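Local coordinates for mannosylglycerate hydrolase MGH1-like glycoside hydrolase domain-containing protein (Thermus thermophilus HB8, PDB 4WVA), which hydrolyses mannosylglycerate, a solute that thermophiles make under osmotic stress, into mannose and glycerate, and also splits glucosylglycerate, at residues 9-12 against 13-17; 22-25 against 26-30; 406-409 against 410-413. All blocks are in the same frame, centred on the assembly; numbering follows the deposited sequence.

Contact 1 (9-12 against 13-17); sequences VEVL and QRNSR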
ATOM      1  N   VAL A   9     -13.481  14.926  34.543  1.00 12.21           N
ATOM      2  CA  VAL A   9     -14.347  16.030  34.186  1.00 12.50           C
ATOM      3  C   VAL A   9     -14.001  17.261  35.031  1.00 12.83           C
ATOM      4  O   VAL A   9     -13.964  18.370  34.506  1.00 13.30           O
ATOM      5  CB  VAL A   9     -15.852  15.678  34.325  1.00 12.70           C
ATOM      6  CG1 VAL A   9     -16.723  16.911  34.187  1.00 13.49           C
ATOM      7  CG2 VAL A   9     -16.263  14.634  33.299  1.00 12.91           C
ATOM      8  N   GLU A  10     -13.731  17.066  36.320  1.00 13.68           N
ATOM      9  CA  GLU A  10     -13.324  18.162  37.194  1.00 14.81           C
ATOM     10  C   GLU A  10     -12.065  18.866  36.667  1.00 13.99           C
ATOM     11  O   GLU A  10     -12.001  20.107  36.642  1.00 13.63           O
ATOM     12  CB  GLU A  10     -13.107  17.649  38.622  1.00 17.65           C
ATOM     13  CG  GLU A  10     -12.639  18.710  39.594  1.00 21.26           C
ATOM     14  CD  GLU A  10     -12.183  18.133  40.921  1.00 25.27           C
ATOM     15  OE1 GLU A  10     -12.619  17.002  41.285  1.00 27.49           O
ATOM     16  OE2 GLU A  10     -11.378  18.835  41.592  1.00 30.34           O
ATOM     17  N   VAL A  11     -11.084  18.086  36.220  1.00 13.36           N
ATOM     18  CA  VAL A  11      -9.845  18.662  35.673  1.00 12.96           C
ATOM     19  C   VAL A  11     -10.139  19.503  34.440  1.00 12.59           C
ATOM     20  O   VAL A  11      -9.642  20.632  34.318  1.00 12.09           O
ATOM     21  CB  VAL A  11      -8.791  17.576  35.345  1.00 13.42           C
ATOM     22  CG1 VAL A  11      -7.613  18.174  34.570  1.00 13.66           C
ATOM     23  CG2 VAL A  11      -8.332  16.887  36.622  1.00 14.13           C
ATOM     24  N   LEU A  12     -10.936  18.969  33.515  1.00 12.19           N
ATOM     25  CA  LEU A  12     -11.244  19.716  32.289  1.00 12.30           C
ATOM     26  C   LEU A  12     -11.999  20.996  32.600  1.00 12.18           C
ATOM     27  O   LEU A  12     -11.689  22.050  32.050  1.00 11.70           O
ATOM     28  CB  LEU A  12     -12.016  18.868  31.295  1.00 12.17           C
ATOM     29  CG  LEU A  12     -11.258  17.688  30.677  1.00 12.42           C
ATOM     30  CD1 LEU A  12     -12.093  17.028  29.595  1.00 12.62           C
ATOM     31  CD2 LEU A  12      -9.898  18.123  30.130  1.00 12.81           C
ATOM     32  N   GLN A  13     -12.995  20.903  33.477  1.00 12.83           N
ATOM     33  CA  GLN A  13     -13.755  22.104  33.847  1.00 13.26           C
ATOM     34  C   GLN A  13     -12.909  23.144  34.592  1.00 13.32           C
ATOM     35  O   GLN A  13     -13.069  24.341  34.351  1.00 13.17           O
ATOM     36  CB  GLN A  13     -15.012  21.738  34.623  1.00 13.54           C
ATOM     37  CG  GLN A  13     -16.033  20.944  33.808  1.00 14.33           C
ATOM     38  CD  GLN A  13     -16.867  21.763  32.842  1.00 15.68           C
ATOM     39  OE1 GLN A  13     -16.413  22.753  32.265  1.00 17.09           O
ATOM     40  NE2 GLN A  13     -18.099  21.319  32.628  1.00 17.66           N
ATOM     41  N   ARG A  14     -12.004  22.692  35.457  1.00 14.02           N
ATOM     42  CA  ARG A  14     -11.062  23.597  36.140  1.00 15.26           C
ATOM     43  C   ARG A  14     -10.126  24.288  35.163  1.00 14.19           C
ATOM     44  O   ARG A  14      -9.825  25.490  35.320  1.00 14.04           O
ATOM     45  CB  ARG A  14     -10.224  22.869  37.210  1.00 18.10           C
ATOM     46  CG  ARG A  14     -10.994  22.544  38.486  1.00 22.75           C
ATOM     47  CD  ARG A  14     -10.066  22.067  39.614  1.00 27.62           C
ATOM     48  NE  ARG A  14      -9.125  21.016  39.187  1.00 32.23           N
ATOM     49  CZ  ARG A  14      -7.787  21.070  39.251  1.00 35.75           C
ATOM     50  NH1 ARG A  14      -7.146  22.142  39.727  1.00 39.49           N
ATOM     51  NH2 ARG A  14      -7.064  20.032  38.821  1.00 33.81           N
ATOM     52  N   ASN A  15      -9.677  23.548  34.138  1.00 12.85           N
ATOM     53  CA  ASN A  15      -8.736  24.111  33.167  1.00 12.62           C
ATOM     54  C   ASN A  15      -9.423  24.841  32.010  1.00 12.31           C
ATOM     55  O   ASN A  15      -8.762  25.446  31.166  1.00 12.56           O
ATOM     56  CB  ASN A  15      -7.819  23.009  32.608  1.00 12.42           C
ATOM     57  CG  ASN A  15      -6.884  22.416  33.647  1.00 12.24           C
ATOM     58  OD1 ASN A  15      -6.270  21.356  33.403  1.00 13.62           O
ATOM     59  ND2 ASN A  15      -6.740  23.068  34.774  1.00 11.45           N
ATOM     60  N   SER A  16     -10.743  24.791  31.952  1.00 12.17           N
ATOM     61  CA  SER A  16     -11.476  25.496  30.895  1.00 13.18           C
ATOM     62  C   SER A  16     -11.396  26.985  31.105  1.00 14.23           C
ATOM     63  O   SER A  16     -11.493  27.462  32.240  1.00 13.91           O
ATOM     64  CB  SER A  16     -12.941  25.081  30.874  1.00 13.51           C
ATOM     65  OG  SER A  16     -13.623  25.745  29.828  1.00 13.29           O
ATOM     66  N   ARG A  17     -11.215  27.717  30.006  1.00 13.99           N
ATOM     67  CA  ARG A  17     -11.344  29.178  30.009  1.00 15.24           C
ATOM     68  C   ARG A  17     -12.523  29.599  29.121  1.00 15.99           C
ATOM     69  O   ARG A  17     -12.538  30.695  28.570  1.00 18.88           O
ATOM     70  CB  ARG A  17     -10.031  29.815  29.554  1.00 14.99           C
ATOM     71  CG  ARG A  17      -8.800  29.426  30.379  1.00 15.77           C
ATOM     72  CD  ARG A  17      -8.852  29.951  31.810  1.00 16.48           C
ATOM     73  NE  ARG A  17      -7.751  29.449  32.648  1.00 16.73           N
ATOM     74  CZ  ARG A  17      -7.826  28.428  33.509  1.00 17.57           C
ATOM     75  NH1 ARG A  17      -8.964  27.768  33.722  1.00 17.57           N
ATOM     76  NH2 ARG A  17      -6.747  28.089  34.206  1.00 17.64           N
TER
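Asn-15 sets its CB 3.4 Å from Val-11 O on the inner face of helix 4-15, where the last turn runs out into a loop in this (alpha/alpha)6-barrel hydrolase. The tight part starts with the backbone: Gln-13 N reaches Val-9 O at 2.9 Å, and in the same way Arg-14 N bonds to Glu-10 O and Asn-15 N to Val-11 O. Val-11 packs on Phe-391 and Ala-412, Leu-12 on Trp-43 and Leu-416, so helices 33-43 and 409-418 and the loop of Phe-391 cover this side. Ser-16, just past the turn, spends its hydroxyl on Arg-50 and on the backbone of Gly-18.

The other side, with Gln-13 and Arg-14 on the exposed face, is looser. Val-9 CG1 and Gln-13 CG run alongside each other at 4.1 Å. Glu-10, extended with CG anti to its backbone N (chi1 178°), makes a long salt bridge to Arg-14 that rests on charge alone: OE2 stays 4.0 Å from NE, well out of the guanidinium plane, with no N-H aimed at it. The other carboxylate oxygen, OE1, has a salt bridge to Lys-7. Beyond the helix Arg-17 folds back, and its NH1 donates to two carbonyls, both near the guanidinium plane: Ser-16 O, approached from above its carbonyl plane, and Arg-14 O at 2.9 Å.

Contact 2 (22-25 against 26-30); sequences VPAH and GLYPY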
ATOM      1  N   VAL A  22      -6.686  25.225  29.061  1.00 10.43           N
ATOM      2  CA  VAL A  22      -5.246  25.226  29.296  1.00 10.42           C
ATOM      3  C   VAL A  22      -4.735  23.811  29.517  1.00 10.62           C
ATOM      4  O   VAL A  22      -5.412  23.005  30.138  1.00 10.81           O
ATOM      5  CB  VAL A  22      -4.813  26.109  30.477  1.00 10.77           C
ATOM      6  CG1 VAL A  22      -5.231  27.539  30.228  1.00 11.08           C
ATOM      7  CG2 VAL A  22      -5.319  25.587  31.820  1.00 10.68           C
ATOM      8  N   PRO A  23      -3.536  23.496  28.996  1.00 10.61           N
ATOM      9  CA  PRO A  23      -3.019  22.157  29.283  1.00 10.60           C
ATOM     10  C   PRO A  23      -2.791  21.874  30.761  1.00 10.94           C
ATOM     11  O   PRO A  23      -2.952  20.735  31.208  1.00 10.27           O
ATOM     12  CB  PRO A  23      -1.708  22.106  28.492  1.00 10.55           C
ATOM     13  CG  PRO A  23      -1.949  23.030  27.348  1.00 10.82           C
ATOM     14  CD  PRO A  23      -2.787  24.145  27.905  1.00 10.85           C
ATOM     15  N   ALA A  24      -2.409  22.905  31.518  1.00 11.24           N
ATOM     16  CA  ALA A  24      -2.271  22.771  32.970  1.00 12.13           C
ATOM     17  C   ALA A  24      -2.241  24.168  33.560  1.00 12.77           C
ATOM     18  O   ALA A  24      -1.620  25.039  32.986  1.00 12.44           O
ATOM     19  CB  ALA A  24      -1.006  22.031  33.335  1.00 12.70           C
ATOM     20  N   HIS A  25      -2.942  24.362  34.677  1.00 13.95           N
ATOM     21  CA  HIS A  25      -2.942  25.638  35.399  1.00 15.37           C
ATOM     22  C   HIS A  25      -1.519  26.118  35.672  1.00 14.30           C
ATOM     23  O   HIS A  25      -0.683  25.351  36.130  1.00 15.08           O
ATOM     24  CB  HIS A  25      -3.671  25.494  36.743  1.00 17.26           C
ATOM     25  CG  HIS A  25      -3.722  26.771  37.521  1.00 20.39           C
ATOM     26  ND1 HIS A  25      -2.835  27.055  38.533  1.00 23.03           N
ATOM     27  CD2 HIS A  25      -4.494  27.876  37.374  1.00 22.46           C
ATOM     28  CE1 HIS A  25      -3.083  28.263  39.010  1.00 23.35           C
ATOM     29  NE2 HIS A  25      -4.088  28.783  38.329  1.00 23.44           N
ATOM     30  N   GLY A  26      -1.253  27.385  35.390  1.00 14.36           N
ATOM     31  CA  GLY A  26       0.029  28.002  35.730  1.00 14.28           C
ATOM     32  C   GLY A  26       1.131  27.668  34.745  1.00 13.73           C
ATOM     33  O   GLY A  26       1.706  28.567  34.109  1.00 13.96           O
ATOM     34  N   LEU A  27       1.429  26.374  34.625  1.00 12.63           N
ATOM     35  CA  LEU A  27       2.525  25.871  33.789  1.00 12.29           C
ATOM     36  C   LEU A  27       2.331  26.182  32.299  1.00 11.73           C
ATOM     37  O   LEU A  27       3.273  26.600  31.588  1.00 11.70           O
ATOM     38  CB  LEU A  27       2.659  24.344  34.010  1.00 12.05           C
ATOM     39  CG  LEU A  27       3.672  23.575  33.152  1.00 12.25           C
ATOM     40  CD1 LEU A  27       5.099  24.094  33.298  1.00 12.41           C
ATOM     41  CD2 LEU A  27       3.636  22.090  33.499  1.00 12.21           C
ATOM     42  N   TYR A  28       1.108  25.959  31.829  1.00 11.55           N
ATOM     43  CA  TYR A  28       0.756  26.145  30.434  1.00 11.51           C
ATOM     44  C   TYR A  28      -0.516  26.977  30.316  1.00 11.78           C
ATOM     45  O   TYR A  28      -1.584  26.465  29.984  1.00 11.58           O
ATOM     46  CB  TYR A  28       0.546  24.780  29.788  1.00 11.68           C
ATOM     47  CG  TYR A  28       1.727  23.843  29.796  1.00 11.37           C
ATOM     48  CD1 TYR A  28       2.949  24.203  29.248  1.00 11.42           C
ATOM     49  CD2 TYR A  28       1.600  22.557  30.316  1.00 11.17           C
ATOM     50  CE1 TYR A  28       4.015  23.330  29.223  1.00 11.22           C
ATOM     51  CE2 TYR A  28       2.656  21.673  30.299  1.00 11.32           C
ATOM     52  CZ  TYR A  28       3.875  22.066  29.778  1.00 11.30           C
ATOM     53  OH  TYR A  28       4.906  21.171  29.710  1.00 11.07           O
ATOM     54  N   PRO A  29      -0.408  28.293  30.568  1.00 11.88           N
ATOM     55  CA  PRO A  29      -1.588  29.142  30.792  1.00 12.20           C
ATOM     56  C   PRO A  29      -2.162  29.762  29.512  1.00 12.63           C
ATOM     57  O   PRO A  29      -2.662  30.902  29.510  1.00 13.57           O
ATOM     58  CB  PRO A  29      -1.028  30.200  31.750  1.00 12.33           C
ATOM     59  CG  PRO A  29       0.360  30.398  31.236  1.00 12.19           C
ATOM     60  CD  PRO A  29       0.846  29.019  30.837  1.00 12.11           C
ATOM     61  N   TYR A  30      -2.119  29.005  28.411  1.00 12.20           N
ATOM     62  CA  TYR A  30      -2.548  29.489  27.119  1.00 12.17           C
ATOM     63  C   TYR A  30      -3.147  28.297  26.389  1.00 11.58           C
ATOM     64  O   TYR A  30      -3.334  27.218  26.997  1.00 11.19           O
ATOM     65  CB  TYR A  30      -1.368  30.051  26.293  1.00 12.64           C
ATOM     66  CG  TYR A  30      -0.603  31.188  26.926  1.00 13.55           C
ATOM     67  CD1 TYR A  30      -1.202  32.434  27.073  1.00 14.25           C
ATOM     68  CD2 TYR A  30       0.720  31.032  27.336  1.00 14.00           C
ATOM     69  CE1 TYR A  30      -0.503  33.495  27.635  1.00 14.56           C
ATOM     70  CE2 TYR A  30       1.421  32.100  27.902  1.00 14.60           C
ATOM     71  CZ  TYR A  30       0.785  33.321  28.046  1.00 14.78           C
ATOM     72  OH  TYR A  30       1.456  34.414  28.601  1.00 17.02           O
TER
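Pro-23 sets its ring against the root of the Tyr-28 side chain, CB to CB at 3.7 Å, across a tight loop that turns back on itself between helix 4-15 and strand 31-32 and delivers Tyr-28, which probably binds the substrate, to the active site of the barrel. The proline and the tyrosine cross at about a right angle. Pro-23 CB also meets Tyr-28 CD2, and the methyl of Ala-24 comes to the same ring atom at 4.0 Å, so the two bear obliquely on the CD2 region from opposite sides of the ring plane. Leu-27 CG, on the Ala-24 side, sits 3.5 Å above the Tyr-28 ring, over its centre. Tyr-28 CG stands anti to its own carbonyl carbon (chi1 -60°), which brings the ring beside these three residues and sends OH into the pocket, where Glu-393, Arg-198 and a bound Tris molecule hydrogen-bond to it. Glu-393 is probably the proton acceptor of catalysis.

Where the two limbs run together, Pro-23 CD fits into the notch between two carbonyls, 3.3 Å from both Tyr-28 O and Tyr-30 O, and Val-22 CB leans on the first of them. The bend itself turns at Gly-26, whose positive phi (80°) suits glycine; a beta carbon there would run into His-25 O. The imidazole of His-25 lays one face over Gly-26 N. The turn is closed by Tyr-28 N donating to Ala-24 O at 3.1 Å, the donor tilted 27° from the carbonyl plane.

Contact 3 (406-409 against 410-413); sequences EGFS and WSAA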
ATOM      1  N   GLU A 406       0.688  19.127  36.934  1.00 14.07           N
ATOM      2  CA  GLU A 406      -0.411  18.615  37.737  1.00 15.21           C
ATOM      3  C   GLU A 406      -1.709  19.012  37.074  1.00 13.84           C
ATOM      4  O   GLU A 406      -1.770  20.035  36.405  1.00 14.20           O
ATOM      5  CB  GLU A 406      -0.328  19.210  39.140  1.00 17.43           C
ATOM      6  CG  GLU A 406       1.065  19.010  39.674  1.00 20.71           C
ATOM      7  CD  GLU A 406       1.143  18.956  41.151  1.00 26.64           C
ATOM      8  OE1 GLU A 406       1.268  20.048  41.742  1.00 30.59           O
ATOM      9  OE2 GLU A 406       1.167  17.817  41.686  1.00 30.81           O
ATOM     10  N   GLY A 407      -2.733  18.185  37.250  1.00 12.81           N
ATOM     11  CA  GLY A 407      -4.042  18.391  36.641  1.00 12.49           C
ATOM     12  C   GLY A 407      -3.920  18.601  35.143  1.00 11.98           C
ATOM     13  O   GLY A 407      -4.335  19.654  34.602  1.00 12.18           O
ATOM     14  N   PHE A 408      -3.283  17.632  34.478  1.00 12.11           N
ATOM     15  CA  PHE A 408      -2.914  17.808  33.084  1.00 10.95           C
ATOM     16  C   PHE A 408      -4.047  17.382  32.152  1.00 10.63           C
ATOM     17  O   PHE A 408      -4.527  16.243  32.207  1.00 10.44           O
ATOM     18  CB  PHE A 408      -1.629  17.041  32.775  1.00 11.01           C
ATOM     19  CG  PHE A 408      -1.068  17.357  31.431  1.00 10.88           C
ATOM     20  CD1 PHE A 408      -0.483  18.603  31.154  1.00 11.28           C
ATOM     21  CD2 PHE A 408      -1.185  16.452  30.409  1.00 10.68           C
ATOM     22  CE1 PHE A 408       0.029  18.886  29.902  1.00 11.52           C
ATOM     23  CE2 PHE A 408      -0.678  16.736  29.160  1.00 11.24           C
ATOM     24  CZ  PHE A 408      -0.063  17.944  28.895  1.00 11.25           C
ATOM     25  N   SER A 409      -4.447  18.307  31.288  1.00 10.07           N
ATOM     26  CA  SER A 409      -5.699  18.200  30.540  1.00  9.78           C
ATOM     27  C   SER A 409      -5.785  16.992  29.609  1.00  9.37           C
ATOM     28  O   SER A 409      -6.774  16.281  29.654  1.00  9.21           O
ATOM     29  CB  SER A 409      -5.987  19.490  29.779  1.00  9.90           C
ATOM     30  OG  SER A 409      -6.196  20.542  30.709  1.00  9.96           O
ATOM     31  N   TRP A 410      -4.788  16.726  28.766  1.00  9.41           N
ATOM     32  CA  TRP A 410      -5.019  15.631  27.817  1.00  9.07           C
ATOM     33  C   TRP A 410      -5.046  14.254  28.490  1.00  9.19           C
ATOM     34  O   TRP A 410      -5.623  13.298  27.950  1.00  9.41           O
ATOM     35  CB  TRP A 410      -4.115  15.646  26.587  1.00  9.07           C
ATOM     36  CG  TRP A 410      -2.707  15.173  26.665  1.00  8.48           C
ATOM     37  CD1 TRP A 410      -2.175  14.121  27.377  1.00  8.41           C
ATOM     38  CD2 TRP A 410      -1.633  15.700  25.879  1.00  8.38           C
ATOM     39  NE1 TRP A 410      -0.846  14.001  27.097  1.00  8.47           N
ATOM     40  CE2 TRP A 410      -0.488  14.961  26.174  1.00  8.60           C
ATOM     41  CE3 TRP A 410      -1.545  16.754  24.968  1.00  8.67           C
ATOM     42  CZ2 TRP A 410       0.746  15.245  25.601  1.00  8.40           C
ATOM     43  CZ3 TRP A 410      -0.337  17.031  24.389  1.00  8.71           C
ATOM     44  CH2 TRP A 410       0.807  16.290  24.714  1.00  8.64           C
ATOM     45  N   SER A 411      -4.464  14.168  29.673  1.00  9.24           N
ATOM     46  CA  SER A 411      -4.532  12.927  30.455  1.00  9.61           C
ATOM     47  C   SER A 411      -5.974  12.701  30.901  1.00  9.68           C
ATOM     48  O   SER A 411      -6.533  11.634  30.675  1.00 10.32           O
ATOM     49  CB  SER A 411      -3.565  12.982  31.643  1.00  9.80           C
ATOM     50  OG  SER A 411      -2.219  13.050  31.183  1.00  9.80           O
ATOM     51  N   ALA A 412      -6.579  13.728  31.490  1.00  9.75           N
ATOM     52  CA  ALA A 412      -7.994  13.688  31.849  1.00  9.97           C
ATOM     53  C   ALA A 412      -8.876  13.441  30.636  1.00  9.90           C
ATOM     54  O   ALA A 412      -9.761  12.573  30.650  1.00  9.52           O
ATOM     55  CB  ALA A 412      -8.396  14.954  32.582  1.00 10.31           C
ATOM     56  N   ALA A 413      -8.624  14.178  29.557  1.00  9.48           N
ATOM     57  CA  ALA A 413      -9.428  14.046  28.370  1.00  9.65           C
ATOM     58  C   ALA A 413      -9.427  12.639  27.811  1.00  9.47           C
ATOM     59  O   ALA A 413     -10.463  12.111  27.414  1.00  9.33           O
ATOM     60  CB  ALA A 413      -8.948  15.015  27.291  1.00  9.61           C
TER
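Phe-408 drives the edge of its ring into the face of Trp-410, a T-shaped pair at the start of helix 409-418, with the phenylalanine at the N-cap position. The planes stand at 81°, and the phenyl centroid lies 4.7 Å from that of the five-membered ring of the indole. Phe-408 CE2 does the touching, 3.4 Å from Trp-410 NE1 and 3.3 Å above the indole plane. Trp-410 CG takes the crowded position between its backbone N and carbonyl carbon (chi1 78°), which turns the indole face to meet that edge. Trp-34 and Phe-38 make further edge-to-face pairs with Trp-410, which also touches Asp-35. Replacing Trp-410 by an alanine would probably leave the Phe-408 edge without its flat partner and open a gap next to Asp-35. The pair lies against the pocket, where Phe-408 touches Glu-393, probably the proton acceptor.

The hydrogen bonds are those of a first helical turn. Phe-408 O receives two weak ones, from Ser-411 N and Ala-412 N, whereas Ala-413 N binds Ser-409 O firmly at 2.8 Å. Ser-411 OG lies in the plane of the phenyl ring, 3.6 Å from Phe-408 CD2, and bonds to Arg-392 O.

All of this is buried: helix 4-15 meets Ala-412 through Ala-8 and Val-11, helix 33-43 covers Phe-408, Ser-409 and Trp-410, and helix 356-368 lies against Trp-410 and Ser-411.

Contact 2 is tied to both others. Ser-409 OG bonds to Val-22 O at 2.6 Å and Ser-409 N reaches Pro-23 O at 2.9 Å, tying contact 3 to contact 2, while Asn-15 O takes Val-22 N at 3.0 Å and joins contact 1 to contact 2. Contact 3 is wholly buried and mainly aromatic; contact 1 is a helix end with charged residues on its outer side; contact 2, an irregular loop of prolines, tyrosines and small or apolar residues with a single histidine, is buried in part and carries the tyrosine that reaches the pocket. Contacts 1 and 3 lie on two helices packed together, Val-11 against Ala-412, with the loop of contact 2 beside their facing ends.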